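Local coordinates for tungsten-containing formylmethanofuran dehydrogenase 2 subunit C (Methanothermobacter wolfeii, PDB 5T5I), which is a subunit of the tungsten-containing formylmethanofuran dehydrogenase complex of methanogens, which reduces carbon dioxide to formylmethanofuran, and probably serves as a structural beta-helical subunit, at residues C[7-12]-C[51-56]; C[25-30]-C[60-65]; C[64-69]-C[85-90]; C[92-97]-C[107-112]. All coordinates share one frame; numbering follows the deposited sequence.

Interaction 1 of 4, residues C[7-12]-C[51-56]; sequences TPKEQP and FFEVSG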
loop_
_atom_site.group_PDB
_atom_site.type_symbol
_atom_site.label_atom_id
_atom_site.label_comp_id
_atom_site.label_asym_id
_atom_site.label_seq_id
_atom_site.Cartn_x
_atom_site.Cartn_y
_atom_site.Cartn_z
ATOM N N THR C 7 43.515 2.638 45.443
ATOM C CA THR C 7 42.236 2.112 45.926
ATOM C C THR C 7 41.332 3.308 46.087
ATOM O O THR C 7 41.606 4.159 46.932
ATOM C CB THR C 7 42.407 1.322 47.213
ATOM O OG1 THR C 7 43.432 0.352 47.013
ATOM C CG2 THR C 7 41.126 0.625 47.638
ATOM N N PRO C 8 40.289 3.441 45.255
ATOM C CA PRO C 8 39.455 4.640 45.350
ATOM C C PRO C 8 38.653 4.747 46.635
ATOM O O PRO C 8 38.107 3.765 47.119
ATOM C CB PRO C 8 38.523 4.549 44.134
ATOM C CG PRO C 8 38.595 3.181 43.665
ATOM C CD PRO C 8 39.840 2.542 44.174
ATOM N N LYS C 9 38.552 5.976 47.147
ATOM C CA LYS C 9 37.668 6.312 48.251
ATOM C C LYS C 9 36.319 6.588 47.536
ATOM O O LYS C 9 36.224 6.346 46.329
ATOM C CB LYS C 9 38.197 7.547 49.002
ATOM C CG LYS C 9 39.542 7.276 49.671
ATOM C CD LYS C 9 40.147 8.520 50.272
ATOM C CE LYS C 9 41.467 8.225 50.942
ATOM N NZ LYS C 9 42.139 9.469 51.398
ATOM N N GLU C 10 35.290 7.080 48.230
ATOM C CA GLU C 10 34.013 7.336 47.556
ATOM C C GLU C 10 34.186 8.351 46.410
ATOM O O GLU C 10 34.746 9.431 46.615
ATOM C CB GLU C 10 32.946 7.836 48.544
ATOM C CG GLU C 10 31.573 7.993 47.909
ATOM C CD GLU C 10 30.423 8.123 48.888
ATOM O OE1 GLU C 10 29.359 7.514 48.636
ATOM O OE2 GLU C 10 30.573 8.858 49.890
ATOM N N GLN C 11 33.717 7.992 45.203
ATOM C CA GLN C 11 33.815 8.894 44.059
ATOM C C GLN C 11 32.860 10.075 44.278
ATOM O O GLN C 11 31.747 9.872 44.762
ATOM C CB GLN C 11 33.458 8.181 42.748
ATOM C CG GLN C 11 34.533 7.224 42.254
ATOM C CD GLN C 11 35.504 7.897 41.316
ATOM O OE1 GLN C 11 35.219 8.063 40.122
ATOM N NE2 GLN C 11 36.692 8.242 41.804
ATOM N N PRO C 12 33.284 11.310 43.953
ATOM C CA PRO C 12 32.385 12.467 44.122
ATOM C C PRO C 12 31.334 12.570 43.015
ATOM O O PRO C 12 31.534 12.013 41.931
ATOM C CB PRO C 12 33.348 13.660 44.069
ATOM C CG PRO C 12 34.466 13.195 43.201
ATOM C CD PRO C 12 34.590 11.710 43.385
ATOM N N PHE C 51 41.391 11.402 47.147
ATOM C CA PHE C 51 40.369 10.507 46.584
ATOM C C PHE C 51 40.834 9.066 46.348
ATOM O O PHE C 51 40.022 8.240 45.918
ATOM C CB PHE C 51 39.821 11.136 45.292
ATOM C CG PHE C 51 38.910 12.300 45.583
ATOM C CD1 PHE C 51 37.570 12.094 45.880
ATOM C CD2 PHE C 51 39.402 13.598 45.619
ATOM C CE1 PHE C 51 36.726 13.174 46.161
ATOM C CE2 PHE C 51 38.556 14.674 45.899
ATOM C CZ PHE C 51 37.223 14.456 46.152
ATOM N N PHE C 52 42.105 8.736 46.667
ATOM C CA PHE C 52 42.638 7.384 46.509
ATOM C C PHE C 52 43.615 7.045 47.611
ATOM O O PHE C 52 44.439 7.889 47.966
ATOM C CB PHE C 52 43.410 7.235 45.182
ATOM C CG PHE C 52 42.568 7.400 43.942
ATOM C CD1 PHE C 52 42.357 8.652 43.386
ATOM C CD2 PHE C 52 41.980 6.303 43.338
ATOM C CE1 PHE C 52 41.558 8.805 42.254
ATOM C CE2 PHE C 52 41.177 6.455 42.217
ATOM C CZ PHE C 52 40.954 7.705 41.689
ATOM N N GLU C 53 43.589 5.786 48.090
ATOM C CA GLU C 53 44.620 5.276 48.992
ATOM C C GLU C 53 45.724 4.847 48.012
ATOM O O GLU C 53 45.388 4.415 46.904
ATOM C CB GLU C 53 44.148 4.053 49.797
ATOM C CG GLU C 53 42.911 4.269 50.658
ATOM C CD GLU C 53 43.113 5.029 51.955
ATOM O OE1 GLU C 53 44.246 5.498 52.216
ATOM O OE2 GLU C 53 42.127 5.154 52.715
ATOM N N VAL C 54 47.005 5.018 48.362
ATOM C CA VAL C 54 48.126 4.662 47.479
ATOM C C VAL C 54 49.094 3.722 48.212
ATOM O O VAL C 54 49.451 3.994 49.356
ATOM C CB VAL C 54 48.879 5.917 46.948
ATOM C CG1 VAL C 54 49.907 5.532 45.879
ATOM C CG2 VAL C 54 47.907 6.966 46.394
ATOM N N SER C 55 49.535 2.639 47.532
ATOM C CA SER C 55 50.516 1.680 48.044
ATOM C C SER C 55 51.268 1.016 46.874
ATOM O O SER C 55 50.897 1.205 45.711
ATOM C CB SER C 55 49.836 0.610 48.900
ATOM O OG SER C 55 48.941 -0.182 48.142
ATOM N N GLY C 56 52.311 0.252 47.196
ATOM C CA GLY C 56 53.093 -0.479 46.204
ATOM C C GLY C 56 54.554 -0.105 46.139
ATOM O O GLY C 56 55.103 0.432 47.102
HETATM O O HOH W 1 45.791 1.554 47.592
HETATM O O HOH W 2 37.505 8.185 44.645
#

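Interaction 2 of 4, residues C[25-30]-C[60-65]; sequences VFAGKS and DAPEDI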
loop_
_atom_site.group_PDB
_atom_site.type_symbol
_atom_site.label_atom_id
_atom_site.label_comp_id
_atom_site.label_asym_id
_atom_site.label_seq_id
_atom_site.Cartn_x
_atom_site.Cartn_y
_atom_site.Cartn_z
ATOM N N VAL C 25 53.966 9.872 34.605
ATOM C CA VAL C 25 54.013 10.776 35.757
ATOM C C VAL C 25 54.463 10.018 37.003
ATOM O O VAL C 25 55.189 10.580 37.812
ATOM C CB VAL C 25 52.651 11.477 35.974
ATOM C CG1 VAL C 25 52.661 12.350 37.234
ATOM C CG2 VAL C 25 52.287 12.320 34.756
ATOM N N PHE C 26 54.008 8.758 37.178
ATOM C CA PHE C 26 54.347 7.955 38.360
ATOM C C PHE C 26 55.826 7.576 38.365
ATOM O O PHE C 26 56.397 7.415 39.441
ATOM C CB PHE C 26 53.444 6.707 38.458
ATOM C CG PHE C 26 52.033 6.926 38.976
ATOM C CD1 PHE C 26 51.343 8.108 38.707
ATOM C CD2 PHE C 26 51.353 5.907 39.627
ATOM C CE1 PHE C 26 50.044 8.300 39.186
ATOM C CE2 PHE C 26 50.049 6.095 40.088
ATOM C CZ PHE C 26 49.402 7.287 39.855
ATOM N N ALA C 27 56.466 7.485 37.172
ATOM C CA ALA C 27 57.892 7.138 37.060
ATOM C C ALA C 27 58.795 8.110 37.826
ATOM O O ALA C 27 58.647 9.324 37.689
ATOM C CB ALA C 27 58.306 7.079 35.598
ATOM N N GLY C 28 59.677 7.554 38.658
ATOM C CA GLY C 28 60.636 8.309 39.458
ATOM C C GLY C 28 60.094 8.949 40.724
ATOM O O GLY C 28 60.833 9.672 41.395
ATOM N N LYS C 29 58.816 8.697 41.079
ATOM C CA LYS C 29 58.191 9.273 42.271
ATOM C C LYS C 29 58.001 8.216 43.349
ATOM O O LYS C 29 57.667 7.073 43.046
ATOM C CB LYS C 29 56.814 9.867 41.926
ATOM C CG LYS C 29 56.866 11.128 41.085
ATOM C CD LYS C 29 55.472 11.751 40.948
ATOM C CE LYS C 29 55.460 13.081 40.221
ATOM N NZ LYS C 29 56.108 12.997 38.884
ATOM N N SER C 30 58.149 8.615 44.613
ATOM C CA SER C 30 57.908 7.745 45.763
ATOM C C SER C 30 56.392 7.634 45.963
ATOM O O SER C 30 55.639 8.399 45.363
ATOM C CB SER C 30 58.522 8.355 47.020
ATOM O OG SER C 30 57.854 9.562 47.353
ATOM N N ASP C 60 61.762 3.785 38.340
ATOM C CA ASP C 60 62.299 4.949 37.632
ATOM C C ASP C 60 61.816 5.119 36.188
ATOM O O ASP C 60 61.818 6.247 35.706
ATOM C CB ASP C 60 63.834 4.933 37.662
ATOM C CG ASP C 60 64.414 5.168 39.045
ATOM O OD1 ASP C 60 64.035 6.176 39.684
ATOM O OD2 ASP C 60 65.283 4.373 39.468
ATOM N N ALA C 61 61.469 4.026 35.483
ATOM C CA ALA C 61 61.061 4.081 34.072
ATOM C C ALA C 61 59.563 3.756 33.899
ATOM O O ALA C 61 59.071 2.829 34.541
ATOM C CB ALA C 61 61.903 3.097 33.275
ATOM N N PRO C 62 58.821 4.482 33.037
ATOM C CA PRO C 62 57.382 4.187 32.886
ATOM C C PRO C 62 57.051 2.804 32.333
ATOM O O PRO C 62 55.997 2.271 32.666
ATOM C CB PRO C 62 56.882 5.304 31.973
ATOM C CG PRO C 62 58.077 5.791 31.254
ATOM C CD PRO C 62 59.225 5.624 32.190
ATOM N N GLU C 63 57.943 2.223 31.504
ATOM C CA GLU C 63 57.752 0.880 30.939
ATOM C C GLU C 63 57.727 -0.214 32.017
ATOM O O GLU C 63 57.183 -1.288 31.761
ATOM C CB GLU C 63 58.801 0.543 29.848
ATOM C CG GLU C 63 60.260 0.659 30.270
ATOM C CD GLU C 63 60.953 1.956 29.894
ATOM O OE1 GLU C 63 62.175 1.908 29.637
ATOM O OE2 GLU C 63 60.298 3.024 29.906
ATOM N N ASP C 64 58.312 0.052 33.210
ATOM C CA ASP C 64 58.313 -0.896 34.325
ATOM C C ASP C 64 57.184 -0.623 35.333
ATOM O O ASP C 64 57.151 -1.278 36.366
ATOM C CB ASP C 64 59.679 -0.870 35.038
ATOM C CG ASP C 64 60.844 -1.173 34.122
ATOM O OD1 ASP C 64 60.708 -2.083 33.269
ATOM O OD2 ASP C 64 61.887 -0.505 34.254
ATOM N N ILE C 65 56.235 0.285 35.029
ATOM C CA ILE C 65 55.143 0.615 35.945
ATOM C C ILE C 65 53.831 0.037 35.473
ATOM O O ILE C 65 53.442 0.226 34.318
ATOM C CB ILE C 65 55.043 2.144 36.172
ATOM C CG1 ILE C 65 56.221 2.596 37.057
ATOM C CG2 ILE C 65 53.686 2.534 36.806
ATOM C CD1 ILE C 65 56.417 3.998 37.201
#

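Interaction 3 of 4, residues C[64-69]-C[85-90]; sequences DIKIII and AGEIIV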
loop_
_atom_site.group_PDB
_atom_site.type_symbol
_atom_site.label_atom_id
_atom_site.label_comp_id
_atom_site.label_asym_id
_atom_site.label_seq_id
_atom_site.Cartn_x
_atom_site.Cartn_y
_atom_site.Cartn_z
ATOM N N ASP C 64 58.312 0.052 33.210
ATOM C CA ASP C 64 58.313 -0.896 34.325
ATOM C C ASP C 64 57.184 -0.623 35.333
ATOM O O ASP C 64 57.151 -1.278 36.366
ATOM C CB ASP C 64 59.679 -0.870 35.038
ATOM C CG ASP C 64 60.844 -1.173 34.122
ATOM O OD1 ASP C 64 60.708 -2.083 33.269
ATOM O OD2 ASP C 64 61.887 -0.505 34.254
ATOM N N ILE C 65 56.235 0.285 35.029
ATOM C CA ILE C 65 55.143 0.615 35.945
ATOM C C ILE C 65 53.831 0.037 35.473
ATOM O O ILE C 65 53.442 0.226 34.318
ATOM C CB ILE C 65 55.043 2.144 36.172
ATOM C CG1 ILE C 65 56.221 2.596 37.057
ATOM C CG2 ILE C 65 53.686 2.534 36.806
ATOM C CD1 ILE C 65 56.417 3.998 37.201
ATOM N N LYS C 66 53.122 -0.603 36.412
ATOM C CA LYS C 66 51.786 -1.139 36.229
ATOM C C LYS C 66 50.901 -0.485 37.298
ATOM O O LYS C 66 51.094 -0.743 38.488
ATOM C CB LYS C 66 51.796 -2.658 36.395
ATOM C CG LYS C 66 50.468 -3.328 36.088
ATOM C CD LYS C 66 50.450 -4.752 36.650
ATOM C CE LYS C 66 49.475 -5.669 35.957
ATOM N NZ LYS C 66 50.148 -6.840 35.338
ATOM N N ILE C 67 49.964 0.386 36.887
ATOM C CA ILE C 67 49.038 1.029 37.816
ATOM C C ILE C 67 47.782 0.168 37.903
ATOM O O ILE C 67 47.155 -0.102 36.878
ATOM C CB ILE C 67 48.684 2.486 37.409
ATOM C CG1 ILE C 67 49.958 3.354 37.275
ATOM C CG2 ILE C 67 47.711 3.103 38.447
ATOM C CD1 ILE C 67 49.760 4.760 36.645
ATOM N N ILE C 68 47.397 -0.241 39.120
ATOM C CA ILE C 68 46.175 -1.008 39.341
ATOM C C ILE C 68 45.208 -0.115 40.100
ATOM O O ILE C 68 45.496 0.257 41.238
ATOM C CB ILE C 68 46.433 -2.340 40.103
ATOM C CG1 ILE C 68 47.468 -3.215 39.342
ATOM C CG2 ILE C 68 45.101 -3.100 40.324
ATOM C CD1 ILE C 68 47.817 -4.569 39.984
ATOM N N ILE C 69 44.055 0.213 39.490
ATOM C CA ILE C 69 43.013 0.979 40.170
ATOM C C ILE C 69 42.091 -0.100 40.702
ATOM O O ILE C 69 41.354 -0.715 39.926
ATOM C CB ILE C 69 42.305 2.008 39.263
ATOM C CG1 ILE C 69 43.348 2.977 38.668
ATOM C CG2 ILE C 69 41.217 2.754 40.063
ATOM C CD1 ILE C 69 42.819 4.116 37.854
ATOM N N ALA C 85 54.058 4.469 27.656
ATOM C CA ALA C 85 54.553 3.134 28.018
ATOM C C ALA C 85 53.945 2.680 29.338
ATOM O O ALA C 85 53.309 3.474 30.032
ATOM C CB ALA C 85 56.076 3.168 28.154
ATOM N N GLY C 86 54.170 1.423 29.683
ATOM C CA GLY C 86 53.652 0.855 30.917
ATOM C C GLY C 86 52.232 0.359 30.755
ATOM O O GLY C 86 51.745 0.175 29.631
ATOM N N GLU C 87 51.562 0.158 31.883
ATOM C CA GLU C 87 50.244 -0.433 31.895
ATOM C C GLU C 87 49.332 0.130 32.995
ATOM O O GLU C 87 49.808 0.533 34.056
ATOM C CB GLU C 87 50.436 -1.949 32.074
ATOM C CG GLU C 87 49.207 -2.781 31.796
ATOM C CD GLU C 87 49.413 -4.283 31.807
ATOM O OE1 GLU C 87 50.548 -4.746 32.065
ATOM O OE2 GLU C 87 48.420 -5.002 31.556
ATOM N N ILE C 88 48.030 0.205 32.701
ATOM C CA ILE C 88 46.986 0.579 33.652
ATOM C C ILE C 88 45.910 -0.521 33.592
ATOM O O ILE C 88 45.487 -0.900 32.505
ATOM C CB ILE C 88 46.341 1.966 33.377
ATOM C CG1 ILE C 88 47.407 3.081 33.301
ATOM C CG2 ILE C 88 45.272 2.294 34.458
ATOM C CD1 ILE C 88 46.867 4.453 32.853
ATOM N N ILE C 89 45.468 -1.015 34.748
ATOM C CA ILE C 89 44.365 -1.969 34.841
ATOM C C ILE C 89 43.332 -1.311 35.747
ATOM O O ILE C 89 43.663 -0.968 36.875
ATOM C CB ILE C 89 44.802 -3.373 35.372
ATOM C CG1 ILE C 89 45.812 -4.009 34.395
ATOM C CG2 ILE C 89 43.564 -4.293 35.563
ATOM C CD1 ILE C 89 46.295 -5.423 34.745
ATOM N N VAL C 90 42.099 -1.134 35.271
ATOM C CA VAL C 90 41.028 -0.549 36.086
ATOM C C VAL C 90 40.035 -1.661 36.434
ATOM O O VAL C 90 39.375 -2.181 35.535
ATOM C CB VAL C 90 40.325 0.663 35.415
ATOM C CG1 VAL C 90 39.332 1.307 36.384
ATOM C CG2 VAL C 90 41.348 1.692 34.927
#

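Interaction 4 of 4, residues C[92-97]-C[107-112]; sequences GNVNMY and ITVEGN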
loop_
_atom_site.group_PDB
_atom_site.type_symbol
_atom_site.label_atom_id
_atom_site.label_comp_id
_atom_site.label_asym_id
_atom_site.label_seq_id
_atom_site.Cartn_x
_atom_site.Cartn_y
_atom_site.Cartn_z
ATOM N N GLY C 92 37.030 -1.944 37.448
ATOM C CA GLY C 92 35.752 -1.252 37.510
ATOM C C GLY C 92 35.532 -0.381 36.290
ATOM O O GLY C 92 36.212 -0.551 35.277
ATOM N N ASN C 93 34.606 0.576 36.387
ATOM C CA ASN C 93 34.277 1.479 35.273
ATOM C C ASN C 93 35.139 2.733 35.265
ATOM O O ASN C 93 35.759 3.063 36.275
ATOM C CB ASN C 93 32.805 1.913 35.332
ATOM C CG ASN C 93 31.838 0.767 35.530
ATOM O OD1 ASN C 93 31.744 -0.141 34.692
ATOM N ND2 ASN C 93 31.104 0.774 36.628
ATOM N N VAL C 94 35.155 3.433 34.115
ATOM C CA VAL C 94 35.839 4.725 33.907
ATOM C C VAL C 94 34.865 5.686 33.233
ATOM O O VAL C 94 33.951 5.237 32.547
ATOM C CB VAL C 94 37.160 4.639 33.095
ATOM C CG1 VAL C 94 38.208 3.794 33.806
ATOM C CG2 VAL C 94 36.929 4.135 31.673
ATOM N N ASN C 95 35.095 6.999 33.379
ATOM C CA ASN C 95 34.288 8.034 32.729
ATOM C C ASN C 95 34.883 8.296 31.302
ATOM O O ASN C 95 35.405 7.361 30.669
ATOM C CB ASN C 95 34.226 9.292 33.624
ATOM C CG ASN C 95 33.053 10.221 33.360
ATOM O OD1 ASN C 95 33.025 10.914 32.360
ATOM N ND2 ASN C 95 32.020 10.203 34.187
ATOM N N MET C 96 34.816 9.534 30.793
ATOM C CA MET C 96 35.246 9.860 29.438
ATOM C C MET C 96 36.758 9.947 29.267
ATOM O O MET C 96 37.490 10.053 30.241
ATOM C CB MET C 96 34.642 11.215 29.029
ATOM C CG MET C 96 33.119 11.237 28.970
ATOM S SD MET C 96 32.509 12.938 28.938
ATOM C CE MET C 96 30.780 12.664 29.136
ATOM N N TYR C 97 37.203 9.947 28.001
ATOM C CA TYR C 97 38.597 10.176 27.570
ATOM C C TYR C 97 39.638 9.164 28.035
ATOM O O TYR C 97 40.817 9.515 28.109
ATOM C CB TYR C 97 39.053 11.583 27.998
ATOM C CG TYR C 97 38.107 12.693 27.593
ATOM C CD1 TYR C 97 37.987 13.078 26.263
ATOM C CD2 TYR C 97 37.389 13.405 28.548
ATOM C CE1 TYR C 97 37.140 14.113 25.885
ATOM C CE2 TYR C 97 36.546 14.452 28.184
ATOM C CZ TYR C 97 36.417 14.799 26.850
ATOM O OH TYR C 97 35.589 15.825 26.466
ATOM N N ILE C 107 46.092 -0.125 28.354
ATOM C CA ILE C 107 45.053 0.153 29.349
ATOM C C ILE C 107 43.991 -0.944 29.243
ATOM O O ILE C 107 43.467 -1.183 28.152
ATOM C CB ILE C 107 44.385 1.545 29.193
ATOM C CG1 ILE C 107 45.427 2.680 29.226
ATOM C CG2 ILE C 107 43.308 1.750 30.288
ATOM C CD1 ILE C 107 44.874 4.047 28.889
ATOM N N THR C 108 43.641 -1.570 30.379
ATOM C CA THR C 108 42.562 -2.552 30.448
ATOM C C THR C 108 41.504 -1.983 31.392
ATOM O O THR C 108 41.833 -1.633 32.512
ATOM C CB THR C 108 43.055 -3.938 30.917
ATOM O OG1 THR C 108 44.057 -4.397 30.015
ATOM C CG2 THR C 108 41.934 -4.979 30.956
ATOM N N VAL C 109 40.258 -1.857 30.924
ATOM C CA VAL C 109 39.122 -1.412 31.736
ATOM C C VAL C 109 38.243 -2.646 31.904
ATOM O O VAL C 109 37.727 -3.156 30.910
ATOM C CB VAL C 109 38.340 -0.250 31.075
ATOM C CG1 VAL C 109 37.085 0.112 31.888
ATOM C CG2 VAL C 109 39.238 0.975 30.884
ATOM N N GLU C 110 38.092 -3.146 33.141
ATOM C CA GLU C 110 37.286 -4.354 33.380
ATOM C C GLU C 110 35.777 -4.112 33.277
ATOM O O GLU C 110 35.037 -5.054 32.991
ATOM C CB GLU C 110 37.645 -5.022 34.704
ATOM C CG GLU C 110 39.057 -5.562 34.665
ATOM C CD GLU C 110 39.532 -6.316 35.884
ATOM O OE1 GLU C 110 40.747 -6.602 35.920
ATOM O OE2 GLU C 110 38.721 -6.618 36.790
ATOM N N GLY C 111 35.344 -2.873 33.506
ATOM C CA GLY C 111 33.944 -2.483 33.403
ATOM C C GLY C 111 33.660 -1.724 32.124
ATOM O O GLY C 111 34.238 -2.025 31.074
ATOM N N ASN C 112 32.787 -0.711 32.211
ATOM C CA ASN C 112 32.413 0.138 31.077
ATOM C C ASN C 112 33.278 1.400 30.993
ATOM O O ASN C 112 33.913 1.793 31.973
ATOM C CB ASN C 112 30.940 0.549 31.172
ATOM C CG ASN C 112 30.005 -0.614 31.377
ATOM O OD1 ASN C 112 30.091 -1.627 30.675
ATOM N ND2 ASN C 112 29.133 -0.527 32.376
#

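Interaction 1 of 4, residues C[7-12]-C[51-56]
Thr7 and Pro8, at the end of strand 3-8, pair antiparallel with Glu53 and Phe52 of strand 52-56. Thr7 and Glu53 form the hydrogen-bonded pair: Thr7 N donates to Glu53 O at 3.0 Å, and Glu53 N donates back to Thr7 O at 2.8 Å. Pro8 lacks an N-H and falls at the non-hydrogen-bonded pair with Phe52, where the pairing asks for none. Lys9 N meets Phe51 O at 3.0 Å in a nearly straight bond (173°). A water donates to Phe51 O and Lys9 O and accepts from Gln11 NE2, linking the segments just past the paired strands. Gln11 OE1 accepts from Asn75 N. Strand 52-56 is the outermost strand at the N-terminal end of a parallel beta-helix, and its antiparallel pairing closes that end within the chain. On one face the Phe52 ring leans on Pro8, with CE2 3.8 Å from Pro8 CB, and also touches Leu6 and Val73. Phe51 CE1 lies 3.7 Å from Pro12 CG, Glu10 O sits at the edge of the Phe51 ring, and His41 meets that ring edge-to-face. Lys9 stays extended beyond CG and runs past Phe51 C. Glu53 bends at chi2 (-77°) and crosses the Lys9 side chain at about a right angle, with OE2 3.6 Å from Lys9 CE. Lys9 NZ is 4.5 Å from Glu53 OE2, too far for a salt bridge, and bonds to Gly49 O.

Interaction 2 of 4, residues C[25-30]-C[60-65]
Ile65 CD1 lies over one face of the flat peptide between Phe26 and Ala27, directly above Ala27 N. The Phe26 ring turns its back on 60-65 and packs on Ile4, Leu6, Ile34 and Ile37; it is Phe26 CB that approaches Ile65 CD1, at 4.2 Å. A second flat group is the peptide between Ala61 and Pro62. Ala27 CB stands over its face, 3.7 Å from Pro62 N, with Pro62 CD at 3.8 Å and Asp60 O at 3.6 Å. The methyl thus fits against backbone as much as side chain. Packing is tight at Ile65 CD1, which is 3.5 Å from Ala27 CA. The side chain gets there in an extended form, chi2 170°. The segments join the end of helix 23-26 to the 3-10 turn 62-64, which leads into strand 66-69 of the beta-helix. A type II turn from Phe26 to Lys29 ends the helix, closed by Lys29 N to Phe26 O at 3.2 Å. Gly28 takes the positive phi of that turn, bonds by its backbone to Ala59, and has Asp60 OD1 4.0 Å from its CA. Lys29 folds back, and its NZ donates to Val25 O at 2.8 Å, in the carbonyl plane. Pro23 lies against both Pro62 and Ile65.

Interaction 3 of 4, residues C[64-69]-C[85-90]
Lys66 to Ile69 pair in parallel with Glu87 to Val90, the two strands 12° apart, and four backbone bonds alternate between them. Glu87 N donates to Ile65 O, Ile67 N to Glu87 O at 2.8 Å, Ile89 N to Ile67 O and Ile69 N to Ile89 O. On one face Lys66 and Glu87 lie side by side, with CG anti to the backbone N in both (chi1 -174° and -167°). Lys66 NZ is 3.9 Å from Glu87 OE1, a long salt bridge. Lys66 CE presses on Ile89 CD1 at 3.4 Å, closer than usual for two carbons. A serine in place of Lys66 would probably leave Glu87 without this charged mate and take away the chain that packs on Ile89 CD1. The other face is a ladder of branched side chains: Ile67 CB is 4.3 Å from Ile88 CG1, and Ile69 CD1 is 4.1 Å from Val90 CG2. At the start of the pairing Gly86 leaves room for Ile65 O, where a CB would clash. Such in-register stacking belongs to the parallel beta-helix. Pro23 and Phe26 of helix 23-26 lie on the Ile67 face. Strand 3-8 flanks strand 66-69 on its far edge, and strand 106-109 takes up the far edge of 87-90.

Interaction 4 of 4, residues C[92-97]-C[107-112]
Gly92-Asn93 and Gly111-Asn112 stack at the same corner of successive coils of a parallel beta-helix, where an Asn or Asp side chain of one coil accepts from a backbone N-H of the next. Side-chain hydrogen bonding links the coils. Asn93 OD1 accepts from Asn112 N at 2.8 Å, in a straight bond (176°) on a lone pair in the carbonyl plane. The step repeats on either side: Asn93 N bonds to Asp72 OD1, and Asn112 OD1 accepts from Asp131 N. Asn93 reaches its partner with CG beside its own backbone N (chi1 -49°). With an alanine here, Asn112 N would probably be left without this acceptor and the two coils without their side-chain link. Backbone bonds frame this link. Val94 N donates to Asn112 O at 3.0 Å. Gly111 N donates to Gly92 O at 3.0 Å, a bent bond (138°). Sterically, Gly111 suits the corner, since a CB there would clash with Asn93 OD1 and Gly92 C. Apolar packing is between the buried Val94 and Val109. Val109 CG1 also lies 3.6 Å from Gly92 O. The two valines meet tip to tip, Val94 CG2 to Val109 CG2, at 4.0 Å.

How the interactions relate
From the N terminus, strand 3-8 opens interaction 1. The chain then passes through helix 23-26, where interaction 2 opens, before 51-56 closes interaction 1. Only afterwards does 60-65 close interaction 2, so these two loops cross. Interaction 3 starts where interaction 2 ends, sharing Asp64 and Ile65, and closes one coil later at 85-90. Interaction 4 follows in series and closes the next coil. None of the loops nests inside another. Phe26 CD2 packs on Ile67 CD1, joining the helix to the strands of interaction 3. Phe52 CE2 packs on Ile69 CG2, joining interactions 1 and 3. Probable backbone bonds of Val90 to Thr108 and Glu110 carry the parallel pairing from interaction 3 into interaction 4.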